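Local coordinates for protein Xaa-Pro Dipeptidase (Alteromonas macleodii, PDB 2QS8) that probably works as a metal-dependent dipeptidase or carboxypeptidase of the amidohydrolase superfamily, and here holds a free methionine in its active site, at residues Leu65-Val70 and Gly335-Glu340; Gln97-Thr102 and Ala133-Phe138; Ser105-Val110 and Ile323-Asp328; Gly271-Pro276 and Thr359-Lys364. All coordinates share one frame; numbering follows the deposited sequence.

Contact 1 of 4, residues Leu65-Val70 and Gly335-Glu340; sequences LMDMHV and GTNWKE. With MG (magnesium ion), chain C.
Asp67 and Asn337 make the main side-chain contact between strand 60-67 and the loop leading into helix 339-346. They come together at about a right angle, the carboxylate and amide planes 88° apart. Asp67 OD2 stands 2.8 Å from Asn337 OD1, at the end of the amide, where a hydrogen bond between the two groups is possible but not decided. The apolar part is slight: Val70 CG1 lies near the same amide group.

The firmer polar bonds belong to Asp67. Its OD1 accepts from His69 N at 3.1 Å, an Asx turn at the corner the chain turns at Met68. With CG anti to the backbone N (chi1 -167°), the carboxylate is carried beside its own carbonyl carbon, on the side where the chain runs on to that N-H. OD2 is also bonded to Thr327 OG1. Replacing the carboxylate by the methyl of an alanine is likely to leave both His69 N and the Thr327 hydroxyl without this acceptor and let the turn relax.

The metal chemistry lies just beyond. His69 NE2 binds the magnesium ion at 2.4 Å, and with His71 it forms the His-X-His motif of amidohydrolases; Asp328 completes the protein ligands. Glu254 is hydrogen-bonded to His69 ND1. A short, two-oxygened side chain thus suits position 67: buried, and bonded to His69 N and Thr327 OG1, it probably helps hold the backbone from which the metal-binding imidazole projects.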
loop_
_atom_site.group_PDB
_atom_site.type_symbol
_atom_site.label_atom_id
_atom_site.label_comp_id
_atom_site.label_asym_id
_atom_site.label_seq_id
_atom_site.Cartn_x
_atom_site.Cartn_y
_atom_site.Cartn_z
ATOM N N LEU A 65 -18.542 -39.207 -11.109
ATOM C CA LEU A 65 -17.198 -38.750 -11.451
ATOM C C LEU A 65 -16.961 -37.264 -11.116
ATOM O O LEU A 65 -17.900 -36.470 -11.079
ATOM C CB LEU A 65 -16.942 -39.007 -12.942
ATOM C CG LEU A 65 -17.093 -40.482 -13.353
ATOM C CD1 LEU A 65 -16.969 -40.605 -14.866
ATOM C CD2 LEU A 65 -16.043 -41.330 -12.651
HETATM N N MSE A 66 -15.703 -36.910 -10.878
HETATM C CA MSE A 66 -15.336 -35.539 -10.542
HETATM C C MSE A 66 -14.231 -34.951 -11.425
HETATM O O MSE A 66 -13.272 -35.637 -11.768
HETATM C CB MSE A 66 -14.888 -35.479 -9.086
HETATM C CG MSE A 66 -15.975 -35.814 -8.113
HETATM SE SE MSE A 66 -15.405 -35.497 -6.255
HETATM C CE MSE A 66 -16.471 -36.861 -5.337
ATOM N N ASP A 67 -14.382 -33.683 -11.798
ATOM C CA ASP A 67 -13.395 -32.993 -12.630
ATOM C C ASP A 67 -12.906 -31.796 -11.809
ATOM O O ASP A 67 -13.656 -30.871 -11.541
ATOM C CB ASP A 67 -14.039 -32.524 -13.945
ATOM C CG ASP A 67 -13.013 -32.093 -14.981
ATOM O OD1 ASP A 67 -11.941 -31.587 -14.593
ATOM O OD2 ASP A 67 -13.288 -32.251 -16.194
HETATM N N MSE A 68 -11.643 -31.838 -11.396
HETATM C CA MSE A 68 -11.060 -30.779 -10.569
HETATM C C MSE A 68 -10.688 -29.489 -11.313
HETATM O O MSE A 68 -10.151 -28.569 -10.696
HETATM C CB MSE A 68 -9.794 -31.295 -9.889
HETATM C CG MSE A 68 -9.965 -32.523 -9.019
HETATM SE SE MSE A 68 -11.183 -32.046 -7.578
HETATM C CE MSE A 68 -10.148 -30.818 -6.485
ATOM N N HIS A 69 -10.947 -29.416 -12.618
ATOM C CA HIS A 69 -10.547 -28.226 -13.364
ATOM C C HIS A 69 -11.408 -27.947 -14.589
ATOM O O HIS A 69 -11.112 -28.412 -15.692
ATOM C CB HIS A 69 -9.078 -28.375 -13.774
ATOM C CG HIS A 69 -8.415 -27.095 -14.185
ATOM N ND1 HIS A 69 -7.265 -26.632 -13.583
ATOM C CD2 HIS A 69 -8.707 -26.213 -15.169
ATOM C CE1 HIS A 69 -6.874 -25.521 -14.183
ATOM N NE2 HIS A 69 -7.731 -25.247 -15.149
ATOM N N VAL A 70 -12.474 -27.182 -14.392
ATOM C CA VAL A 70 -13.368 -26.848 -15.495
ATOM C C VAL A 70 -13.664 -25.350 -15.512
ATOM O O VAL A 70 -13.519 -24.673 -14.493
ATOM C CB VAL A 70 -14.717 -27.622 -15.407
ATOM C CG1 VAL A 70 -14.460 -29.132 -15.456
ATOM C CG2 VAL A 70 -15.461 -27.237 -14.142
ATOM N N GLY A 335 -17.956 -31.599 -21.978
ATOM C CA GLY A 335 -18.637 -32.840 -22.291
ATOM C C GLY A 335 -17.705 -33.901 -22.856
ATOM O O GLY A 335 -18.079 -35.067 -22.994
ATOM N N THR A 336 -16.486 -33.507 -23.190
ATOM C CA THR A 336 -15.513 -34.454 -23.719
ATOM C C THR A 336 -14.534 -34.827 -22.600
ATOM O O THR A 336 -13.447 -35.359 -22.842
ATOM C CB THR A 336 -14.734 -33.838 -24.906
ATOM O OG1 THR A 336 -13.970 -32.710 -24.449
ATOM C CG2 THR A 336 -15.719 -33.398 -26.005
ATOM N N ASN A 337 -14.944 -34.538 -21.371
ATOM C CA ASN A 337 -14.124 -34.798 -20.191
ATOM C C ASN A 337 -13.571 -36.225 -20.151
ATOM O O ASN A 337 -12.425 -36.442 -19.748
ATOM C CB ASN A 337 -14.939 -34.530 -18.926
ATOM C CG ASN A 337 -15.622 -33.163 -18.944
ATOM O OD1 ASN A 337 -15.252 -32.256 -18.190
ATOM N ND2 ASN A 337 -16.623 -33.014 -19.806
ATOM N N TRP A 338 -14.379 -37.187 -20.588
ATOM C CA TRP A 338 -13.978 -38.596 -20.573
ATOM C C TRP A 338 -12.643 -38.907 -21.255
ATOM O O TRP A 338 -11.928 -39.823 -20.827
ATOM C CB TRP A 338 -15.070 -39.466 -21.193
ATOM C CG TRP A 338 -15.322 -39.169 -22.640
ATOM C CD1 TRP A 338 -16.178 -38.241 -23.152
ATOM C CD2 TRP A 338 -14.682 -39.785 -23.763
ATOM N NE1 TRP A 338 -16.118 -38.239 -24.524
ATOM C CE2 TRP A 338 -15.210 -39.182 -24.928
ATOM C CE3 TRP A 338 -13.724 -40.797 -23.900
ATOM C CZ2 TRP A 338 -14.799 -39.547 -26.213
ATOM C CZ3 TRP A 338 -13.314 -41.162 -25.178
ATOM C CH2 TRP A 338 -13.857 -40.539 -26.320
ATOM N N LYS A 339 -12.309 -38.156 -22.307
ATOM C CA LYS A 339 -11.065 -38.374 -23.041
ATOM C C LYS A 339 -9.838 -38.328 -22.133
ATOM O O LYS A 339 -8.820 -38.964 -22.426
ATOM C CB LYS A 339 -10.912 -37.335 -24.152
ATOM C CG LYS A 339 -12.019 -37.387 -25.179
ATOM C CD LYS A 339 -11.795 -36.362 -26.275
ATOM C CE LYS A 339 -12.938 -36.356 -27.274
ATOM N NZ LYS A 339 -12.657 -35.401 -28.381
ATOM N N GLU A 340 -9.939 -37.574 -21.038
ATOM C CA GLU A 340 -8.848 -37.458 -20.080
ATOM C C GLU A 340 -8.451 -38.840 -19.530
ATOM O O GLU A 340 -7.271 -39.099 -19.277
ATOM C CB GLU A 340 -9.264 -36.530 -18.933
ATOM C CG GLU A 340 -8.188 -36.215 -17.888
ATOM C CD GLU A 340 -7.035 -35.370 -18.425
ATOM O OE1 GLU A 340 -7.145 -34.835 -19.551
ATOM O OE2 GLU A 340 -6.015 -35.236 -17.708
HETATM MG MG MG C . -7.710 -23.372 -16.657
#

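Contact 2 of 4, residues Gln97-Thr102 and Ala133-Phe138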
loop_
_atom_site.group_PDB
_atom_site.type_symbol
_atom_site.label_atom_id
_atom_site.label_comp_id
_atom_site.label_asym_id
_atom_site.label_seq_id
_atom_site.Cartn_x
_atom_site.Cartn_y
_atom_site.Cartn_z
ATOM N N GLN A 97 -25.555 -24.517 -19.999
ATOM C CA GLN A 97 -25.446 -25.638 -20.944
ATOM C C GLN A 97 -24.159 -26.446 -20.751
ATOM O O GLN A 97 -24.169 -27.669 -20.819
ATOM C CB GLN A 97 -25.513 -25.135 -22.394
ATOM C CG GLN A 97 -26.753 -24.302 -22.671
ATOM C CD GLN A 97 -28.031 -25.012 -22.237
ATOM O OE1 GLN A 97 -28.411 -26.033 -22.815
ATOM N NE2 GLN A 97 -28.695 -24.477 -21.206
ATOM N N HIS A 98 -23.057 -25.745 -20.517
ATOM C CA HIS A 98 -21.783 -26.399 -20.313
ATOM C C HIS A 98 -21.862 -27.321 -19.103
ATOM O O HIS A 98 -21.356 -28.441 -19.135
ATOM C CB HIS A 98 -20.684 -25.362 -20.097
ATOM C CG HIS A 98 -20.414 -24.512 -21.300
ATOM N ND1 HIS A 98 -19.712 -23.325 -21.225
ATOM C CD2 HIS A 98 -20.704 -24.698 -22.604
ATOM C CE1 HIS A 98 -19.585 -22.820 -22.439
ATOM N NE2 HIS A 98 -20.175 -23.629 -23.296
ATOM N N ALA A 99 -22.503 -26.846 -18.044
ATOM C CA ALA A 99 -22.625 -27.623 -16.823
ATOM C C ALA A 99 -23.515 -28.831 -17.030
ATOM O O ALA A 99 -23.203 -29.926 -16.582
ATOM C CB ALA A 99 -23.187 -26.756 -15.705
ATOM N N TYR A 100 -24.634 -28.626 -17.710
ATOM C CA TYR A 100 -25.554 -29.716 -17.943
ATOM C C TYR A 100 -24.957 -30.859 -18.777
ATOM O O TYR A 100 -25.127 -32.032 -18.425
ATOM C CB TYR A 100 -26.832 -29.211 -18.603
ATOM C CG TYR A 100 -27.855 -30.297 -18.722
ATOM C CD1 TYR A 100 -28.403 -30.886 -17.581
ATOM C CD2 TYR A 100 -28.218 -30.805 -19.969
ATOM C CE1 TYR A 100 -29.287 -31.959 -17.679
ATOM C CE2 TYR A 100 -29.100 -31.880 -20.079
ATOM C CZ TYR A 100 -29.628 -32.451 -18.932
ATOM O OH TYR A 100 -30.497 -33.510 -19.037
ATOM N N VAL A 101 -24.264 -30.538 -19.868
ATOM C CA VAL A 101 -23.683 -31.592 -20.686
ATOM C C VAL A 101 -22.573 -32.337 -19.942
ATOM O O VAL A 101 -22.339 -33.521 -20.185
ATOM C CB VAL A 101 -23.104 -31.050 -22.031
ATOM C CG1 VAL A 101 -24.190 -30.327 -22.817
ATOM C CG2 VAL A 101 -21.920 -30.133 -21.768
ATOM N N THR A 102 -21.896 -31.639 -19.036
ATOM C CA THR A 102 -20.818 -32.239 -18.267
ATOM C C THR A 102 -21.417 -33.191 -17.241
ATOM O O THR A 102 -20.894 -34.276 -16.989
ATOM C CB THR A 102 -19.988 -31.158 -17.543
ATOM O OG1 THR A 102 -19.364 -30.295 -18.507
ATOM C CG2 THR A 102 -18.910 -31.805 -16.685
ATOM N N ALA A 133 -30.879 -28.121 -13.273
ATOM C CA ALA A 133 -30.045 -29.291 -13.072
ATOM C C ALA A 133 -28.581 -29.035 -13.435
ATOM O O ALA A 133 -28.269 -28.245 -14.331
ATOM C CB ALA A 133 -30.590 -30.441 -13.879
ATOM N N GLY A 134 -27.695 -29.719 -12.723
ATOM C CA GLY A 134 -26.268 -29.578 -12.948
ATOM C C GLY A 134 -25.481 -30.355 -11.905
ATOM O O GLY A 134 -26.057 -30.989 -11.028
ATOM N N PRO A 135 -24.149 -30.320 -11.974
ATOM C CA PRO A 135 -23.328 -31.041 -11.004
ATOM C C PRO A 135 -23.163 -30.227 -9.728
ATOM O O PRO A 135 -23.621 -29.089 -9.647
ATOM C CB PRO A 135 -22.016 -31.205 -11.748
ATOM C CG PRO A 135 -21.902 -29.864 -12.444
ATOM C CD PRO A 135 -23.309 -29.625 -12.967
ATOM N N ARG A 136 -22.534 -30.820 -8.722
ATOM C CA ARG A 136 -22.265 -30.103 -7.480
ATOM C C ARG A 136 -21.061 -29.244 -7.862
ATOM O O ARG A 136 -20.040 -29.772 -8.308
ATOM C CB ARG A 136 -21.878 -31.063 -6.354
ATOM C CG ARG A 136 -22.999 -31.969 -5.878
ATOM C CD ARG A 136 -22.481 -33.030 -4.904
ATOM N NE ARG A 136 -23.482 -34.069 -4.683
ATOM C CZ ARG A 136 -24.566 -33.929 -3.926
ATOM N NH1 ARG A 136 -24.804 -32.787 -3.292
ATOM N NH2 ARG A 136 -25.427 -34.925 -3.817
ATOM N N ILE A 137 -21.182 -27.933 -7.705
ATOM C CA ILE A 137 -20.094 -27.047 -8.082
ATOM C C ILE A 137 -19.360 -26.406 -6.916
ATOM O O ILE A 137 -19.972 -25.888 -5.991
ATOM C CB ILE A 137 -20.595 -25.906 -8.996
ATOM C CG1 ILE A 137 -21.224 -26.484 -10.271
ATOM C CG2 ILE A 137 -19.432 -24.968 -9.341
ATOM C CD1 ILE A 137 -21.771 -25.415 -11.224
ATOM N N PHE A 138 -18.037 -26.457 -6.976
ATOM C CA PHE A 138 -17.184 -25.838 -5.981
ATOM C C PHE A 138 -16.355 -24.853 -6.800
ATOM O O PHE A 138 -15.527 -25.238 -7.638
ATOM C CB PHE A 138 -16.340 -26.890 -5.280
ATOM C CG PHE A 138 -17.153 -27.826 -4.432
ATOM C CD1 PHE A 138 -17.614 -29.027 -4.941
ATOM C CD2 PHE A 138 -17.488 -27.485 -3.121
ATOM C CE1 PHE A 138 -18.393 -29.879 -4.165
ATOM C CE2 PHE A 138 -18.272 -28.341 -2.333
ATOM C CZ PHE A 138 -18.719 -29.536 -2.862
#
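Tyr100 and Ala133 meet at the outer margin of this contact, where the phenol lies beside Ala133 with Tyr100 CE1 4.3 Å from Ala133 CB. The first torsion of Tyr100, -174°, turns the ring to the side of its own carbonyl carbon and puts it next to this loop residue, whose O approaches the ring obliquely. Helix 88-104 is the crossover helix of a beta-alpha-beta unit of the TIM barrel, running into strand 107-112, and Pro135 leads into the next parallel strand, 136-139. Glycine suits position 134, since a CB there would clash with Pro135 CD. The small Ala99 and the side-chain-less Gly134 are consistent with the close backbones, 5.0 Å between Tyr100 CA and Gly134 CA. Deeper in, Ala99 directs its methyl toward Pro135: Ala99 CB and Pro135 CD are 4.0 Å apart, while the same ring carbon, Pro135 CD, lies 3.6 Å from Ala99 O.

Contact 3 of 4, residues Ser105-Val110 and Ile323-Asp328; sequences SGFTTV and IAFGTD. With MET (methionine), chain D.
Phe107 and Phe325 touch at one corner of each ring, where Phe107 CE2 and Phe325 CE2 come within 3.4 Å. That corner is the tight part: Phe107 CZ lies 3.6 Å from Phe325 CE2. Away from this corner the rings diverge. The planes are only 29° apart, yet the rings are slid past one another, with centroids 5.4 Å apart and hardly any overlap. Phe325 sends its ring from the loop toward strand 107-112. The looser flanks are not open to solvent, for Phe341 and Met344 also pack on Phe325, and Leu65 lies on Phe107. Flat, apolar phenylalanines suit this place inside the TIM barrel.

Three residues beyond Phe325 the character changes to polar. Asp328 OD2 accepts from the methionine N at 3.0 Å, and Asp328 also belongs to the magnesium site. The short segment thus has an oily ring pair toward one end and, at the other, a carboxylate that serves both ligand and metal site.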
loop_
_atom_site.group_PDB
_atom_site.type_symbol
_atom_site.label_atom_id
_atom_site.label_comp_id
_atom_site.label_asym_id
_atom_site.label_seq_id
_atom_site.Cartn_x
_atom_site.Cartn_y
_atom_site.Cartn_z
ATOM N N SER A 105 -22.768 -36.288 -18.816
ATOM C CA SER A 105 -21.739 -37.222 -19.257
ATOM C C SER A 105 -21.200 -38.070 -18.091
ATOM O O SER A 105 -20.315 -38.909 -18.273
ATOM C CB SER A 105 -20.589 -36.472 -19.937
ATOM O OG SER A 105 -19.743 -35.834 -18.994
ATOM N N GLY A 106 -21.736 -37.845 -16.896
ATOM C CA GLY A 106 -21.292 -38.614 -15.747
ATOM C C GLY A 106 -20.578 -37.869 -14.626
ATOM O O GLY A 106 -20.311 -38.457 -13.579
ATOM N N PHE A 107 -20.254 -36.597 -14.825
ATOM C CA PHE A 107 -19.575 -35.848 -13.771
ATOM C C PHE A 107 -20.575 -35.106 -12.891
ATOM O O PHE A 107 -21.123 -34.071 -13.269
ATOM C CB PHE A 107 -18.538 -34.898 -14.371
ATOM C CG PHE A 107 -17.367 -35.616 -14.978
ATOM C CD1 PHE A 107 -17.491 -36.266 -16.202
ATOM C CD2 PHE A 107 -16.159 -35.702 -14.298
ATOM C CE1 PHE A 107 -16.429 -36.993 -16.732
ATOM C CE2 PHE A 107 -15.100 -36.425 -14.821
ATOM C CZ PHE A 107 -15.235 -37.072 -16.042
ATOM N N THR A 108 -20.798 -35.671 -11.708
ATOM C CA THR A 108 -21.743 -35.140 -10.737
ATOM C C THR A 108 -21.157 -34.050 -9.841
ATOM O O THR A 108 -21.885 -33.307 -9.190
ATOM C CB THR A 108 -22.298 -36.293 -9.870
ATOM O OG1 THR A 108 -21.212 -37.081 -9.359
ATOM C CG2 THR A 108 -23.235 -37.169 -10.704
ATOM N N THR A 109 -19.838 -33.959 -9.796
ATOM C CA THR A 109 -19.195 -32.936 -8.997
ATOM C C THR A 109 -18.021 -32.379 -9.789
ATOM O O THR A 109 -17.280 -33.139 -10.410
ATOM C CB THR A 109 -18.662 -33.487 -7.639
ATOM O OG1 THR A 109 -19.744 -33.981 -6.849
ATOM C CG2 THR A 109 -17.968 -32.375 -6.848
ATOM N N VAL A 110 -17.865 -31.057 -9.782
ATOM C CA VAL A 110 -16.753 -30.420 -10.478
ATOM C C VAL A 110 -16.210 -29.263 -9.655
ATOM O O VAL A 110 -16.901 -28.712 -8.802
ATOM C CB VAL A 110 -17.160 -29.858 -11.880
ATOM C CG1 VAL A 110 -17.640 -30.981 -12.784
ATOM C CG2 VAL A 110 -18.249 -28.801 -11.736
ATOM N N ILE A 323 -2.343 -37.818 -7.505
ATOM C CA ILE A 323 -3.012 -37.330 -8.694
ATOM C C ILE A 323 -4.529 -37.345 -8.590
ATOM O O ILE A 323 -5.126 -38.328 -8.149
ATOM C CB ILE A 323 -2.586 -38.168 -9.927
ATOM C CG1 ILE A 323 -1.121 -37.870 -10.267
ATOM C CG2 ILE A 323 -3.499 -37.886 -11.106
ATOM C CD1 ILE A 323 -0.547 -38.705 -11.403
ATOM N N ALA A 324 -5.145 -36.235 -8.999
ATOM C CA ALA A 324 -6.596 -36.100 -8.998
ATOM C C ALA A 324 -7.025 -35.683 -10.407
ATOM O O ALA A 324 -6.355 -34.871 -11.054
ATOM C CB ALA A 324 -7.035 -35.054 -7.977
ATOM N N PHE A 325 -8.136 -36.252 -10.869
ATOM C CA PHE A 325 -8.683 -35.992 -12.200
ATOM C C PHE A 325 -9.028 -34.514 -12.501
ATOM O O PHE A 325 -9.778 -33.875 -11.758
ATOM C CB PHE A 325 -9.936 -36.847 -12.391
ATOM C CG PHE A 325 -10.428 -36.899 -13.802
ATOM C CD1 PHE A 325 -9.981 -37.890 -14.664
ATOM C CD2 PHE A 325 -11.360 -35.979 -14.262
ATOM C CE1 PHE A 325 -10.460 -37.970 -15.960
ATOM C CE2 PHE A 325 -11.841 -36.051 -15.552
ATOM C CZ PHE A 325 -11.392 -37.050 -16.406
ATOM N N GLY A 326 -8.490 -34.004 -13.607
ATOM C CA GLY A 326 -8.732 -32.632 -14.025
ATOM C C GLY A 326 -8.441 -32.454 -15.510
ATOM O O GLY A 326 -7.371 -32.829 -15.976
ATOM N N THR A 327 -9.361 -31.839 -16.241
ATOM C CA THR A 327 -9.217 -31.701 -17.692
ATOM C C THR A 327 -8.960 -30.309 -18.302
ATOM O O THR A 327 -8.380 -30.195 -19.382
ATOM C CB THR A 327 -10.476 -32.252 -18.376
ATOM O OG1 THR A 327 -11.562 -31.348 -18.147
ATOM C CG2 THR A 327 -10.859 -33.611 -17.770
ATOM N N ASP A 328 -9.403 -29.267 -17.608
ATOM C CA ASP A 328 -9.293 -27.899 -18.088
ATOM C C ASP A 328 -10.292 -27.732 -19.239
ATOM O O ASP A 328 -10.021 -27.050 -20.240
ATOM C CB ASP A 328 -7.868 -27.559 -18.554
ATOM C CG ASP A 328 -7.614 -26.048 -18.623
ATOM O OD1 ASP A 328 -8.515 -25.253 -18.278
ATOM O OD2 ASP A 328 -6.501 -25.641 -19.012
HETATM N N MET D . -5.260 -23.018 -19.664
HETATM C CA MET D . -3.823 -23.424 -19.667
HETATM C C MET D . -2.912 -22.284 -20.113
HETATM O O MET D . -1.716 -22.320 -19.757
HETATM C CB MET D . -3.626 -24.617 -20.601
HETATM C CG MET D . -2.214 -25.135 -20.614
HETATM S SD MET D . -2.100 -26.631 -21.530
HETATM C CE MET D . -2.983 -27.716 -20.445
HETATM O OXT MET D . -3.405 -21.379 -20.821
#

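Contact 4 of 4, residues Gly271-Pro276 and Thr359-Lys364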
loop_
_atom_site.group_PDB
_atom_site.type_symbol
_atom_site.label_atom_id
_atom_site.label_comp_id
_atom_site.label_asym_id
_atom_site.label_seq_id
_atom_site.Cartn_x
_atom_site.Cartn_y
_atom_site.Cartn_z
ATOM N N GLY A 271 2.246 -33.570 0.397
ATOM C CA GLY A 271 0.968 -34.178 0.061
ATOM C C GLY A 271 0.134 -33.307 -0.863
ATOM O O GLY A 271 -1.073 -33.174 -0.679
ATOM N N THR A 272 0.781 -32.712 -1.861
ATOM C CA THR A 272 0.090 -31.841 -2.812
ATOM C C THR A 272 -0.487 -32.662 -3.961
ATOM O O THR A 272 0.157 -33.590 -4.431
ATOM C CB THR A 272 1.055 -30.808 -3.416
ATOM O OG1 THR A 272 1.939 -30.313 -2.399
ATOM C CG2 THR A 272 0.262 -29.649 -4.009
ATOM N N TYR A 273 -1.691 -32.323 -4.413
ATOM C CA TYR A 273 -2.314 -33.043 -5.525
ATOM C C TYR A 273 -1.927 -32.491 -6.896
ATOM O O TYR A 273 -1.805 -31.282 -7.071
ATOM C CB TYR A 273 -3.841 -33.028 -5.402
ATOM C CG TYR A 273 -4.404 -34.188 -4.604
ATOM C CD1 TYR A 273 -4.634 -34.075 -3.228
ATOM C CD2 TYR A 273 -4.700 -35.402 -5.227
ATOM C CE1 TYR A 273 -5.157 -35.150 -2.490
ATOM C CE2 TYR A 273 -5.219 -36.486 -4.503
ATOM C CZ TYR A 273 -5.451 -36.355 -3.138
ATOM O OH TYR A 273 -5.993 -37.418 -2.449
ATOM N N TYR A 274 -1.721 -33.396 -7.856
ATOM C CA TYR A 274 -1.369 -33.023 -9.220
ATOM C C TYR A 274 -2.576 -33.235 -10.143
ATOM O O TYR A 274 -3.078 -34.347 -10.263
ATOM C CB TYR A 274 -0.184 -33.859 -9.728
ATOM C CG TYR A 274 0.203 -33.586 -11.178
ATOM C CD1 TYR A 274 0.725 -34.596 -11.983
ATOM C CD2 TYR A 274 0.065 -32.317 -11.733
ATOM C CE1 TYR A 274 1.100 -34.346 -13.304
ATOM C CE2 TYR A 274 0.437 -32.057 -13.047
ATOM C CZ TYR A 274 0.953 -33.075 -13.825
ATOM O OH TYR A 274 1.321 -32.817 -15.127
ATOM N N VAL A 275 -3.036 -32.159 -10.780
ATOM C CA VAL A 275 -4.167 -32.198 -11.711
ATOM C C VAL A 275 -3.541 -31.909 -13.081
ATOM O O VAL A 275 -3.359 -30.757 -13.465
ATOM C CB VAL A 275 -5.193 -31.114 -11.372
ATOM C CG1 VAL A 275 -6.421 -31.274 -12.223
ATOM C CG2 VAL A 275 -5.542 -31.181 -9.917
ATOM N N PRO A 276 -3.224 -32.964 -13.840
ATOM C CA PRO A 276 -2.600 -32.867 -15.159
ATOM C C PRO A 276 -3.258 -32.112 -16.315
ATOM O O PRO A 276 -2.582 -31.358 -17.000
ATOM C CB PRO A 276 -2.326 -34.326 -15.509
ATOM C CG PRO A 276 -3.466 -35.031 -14.875
ATOM C CD PRO A 276 -3.574 -34.360 -13.531
ATOM N N THR A 359 -12.738 -40.131 -8.432
ATOM C CA THR A 359 -13.748 -40.449 -7.431
ATOM C C THR A 359 -13.265 -40.131 -6.005
ATOM O O THR A 359 -13.639 -39.110 -5.429
ATOM C CB THR A 359 -14.177 -41.945 -7.529
ATOM O OG1 THR A 359 -13.020 -42.781 -7.633
ATOM C CG2 THR A 359 -15.039 -42.163 -8.743
HETATM N N MSE A 360 -12.424 -40.996 -5.446
HETATM C CA MSE A 360 -11.892 -40.794 -4.094
HETATM C C MSE A 360 -10.769 -39.757 -4.014
HETATM O O MSE A 360 -10.670 -39.006 -3.043
HETATM C CB MSE A 360 -11.386 -42.127 -3.514
HETATM C CG MSE A 360 -12.502 -43.081 -3.095
HETATM SE SE MSE A 360 -13.571 -42.124 -1.765
HETATM C CE MSE A 360 -12.226 -41.798 -0.351
ATOM N N GLU A 361 -9.902 -39.719 -5.014
ATOM C CA GLU A 361 -8.814 -38.742 -4.979
ATOM C C GLU A 361 -9.341 -37.316 -5.105
ATOM O O GLU A 361 -8.871 -36.401 -4.417
ATOM C CB GLU A 361 -7.797 -39.042 -6.079
ATOM C CG GLU A 361 -7.038 -40.339 -5.821
ATOM C CD GLU A 361 -6.507 -40.424 -4.387
ATOM O OE1 GLU A 361 -5.485 -39.777 -4.085
ATOM O OE2 GLU A 361 -7.122 -41.126 -3.558
ATOM N N THR A 362 -10.327 -37.133 -5.979
ATOM C CA THR A 362 -10.925 -35.830 -6.174
ATOM C C THR A 362 -11.701 -35.446 -4.927
ATOM O O THR A 362 -11.689 -34.287 -4.517
ATOM C CB THR A 362 -11.890 -35.817 -7.380
ATOM O OG1 THR A 362 -12.765 -36.947 -7.306
ATOM C CG2 THR A 362 -11.113 -35.843 -8.689
ATOM N N ALA A 363 -12.377 -36.422 -4.321
ATOM C CA ALA A 363 -13.160 -36.170 -3.107
ATOM C C ALA A 363 -12.279 -35.683 -1.957
ATOM O O ALA A 363 -12.707 -34.856 -1.156
ATOM C CB ALA A 363 -13.917 -37.418 -2.694
ATOM N N LYS A 364 -11.056 -36.197 -1.877
ATOM C CA LYS A 364 -10.131 -35.785 -0.825
ATOM C C LYS A 364 -9.632 -34.355 -1.069
ATOM O O LYS A 364 -9.547 -33.552 -0.141
ATOM C CB LYS A 364 -8.931 -36.737 -0.760
ATOM C CG LYS A 364 -9.284 -38.171 -0.395
ATOM C CD LYS A 364 -8.066 -39.077 -0.509
ATOM C CE LYS A 364 -8.465 -40.536 -0.430
ATOM N NZ LYS A 364 -7.324 -41.427 -0.790
#
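Tyr273 OH donates to Glu361 OE1 at 2.9 Å, the one hydrogen bond that joins strand 273-275 to helix 360-365 here. The hydroxyl meets OE1 from well above the carboxylate plane, 61° out of it, while OE1 itself sits at the ring edge. Ring and carboxylate planes are turned 43° apart. The other oxygen is engaged along the helix: Glu361 OE2 receives Lys364 NZ on its syn lone pair, a salt bridge of 2.8 Å. Glutamate suits the site because its chain, bent at chi2 (-48°), brings one oxygen to each partner. With a leucine in its place, the phenol hydroxyl would probably lose its acceptor and the lysine ammonium its mate, leaving the lysine free to swing into solvent.

Lysine serves by its stem as well as its charge. Tyr273 OH rests against the methylenes, 3.3 Å from Lys364 CD and 3.5 Å from Lys364 CB, and the extended chain then carries NZ away from the tyrosine.

One face of the helix therefore receives the tyrosine, while Thr362 and Ala363 point away from it and pack on Met66 of strand 60-67. Tyr273 is paired by its backbone with Asp251 and Ile253, just before and in strand 252-253, and Tyr274 bonds to Lys322 and Ala324. With Tyr273 on one side and Met66 on the other, the short helix sits between strands 273-275 and 60-67 of the barrel.

In the fold
From the N terminus, segment 65-70 opens the long loop that contact 1 closes at 335-340. Within that loop lie contacts 2 and 3 entire. Contact 2 returns after some thirty residues, joining helix 88-104 to the entry of strand 136-139; contact 3 starts between its segments and ends far later, so the two cross. Contact 4 begins at 271-276, after contact 2 has closed, and finishes at 359-364, crossing both contacts 1 and 3. Backbone bonds probably knit them together: Arg136 with Thr108 and Val110, His69 with Asp328, Ala324 with Tyr274. Early barrel strands are thereby tied to the late loop that carries Asp328 of the metal site and to the helices that follow it.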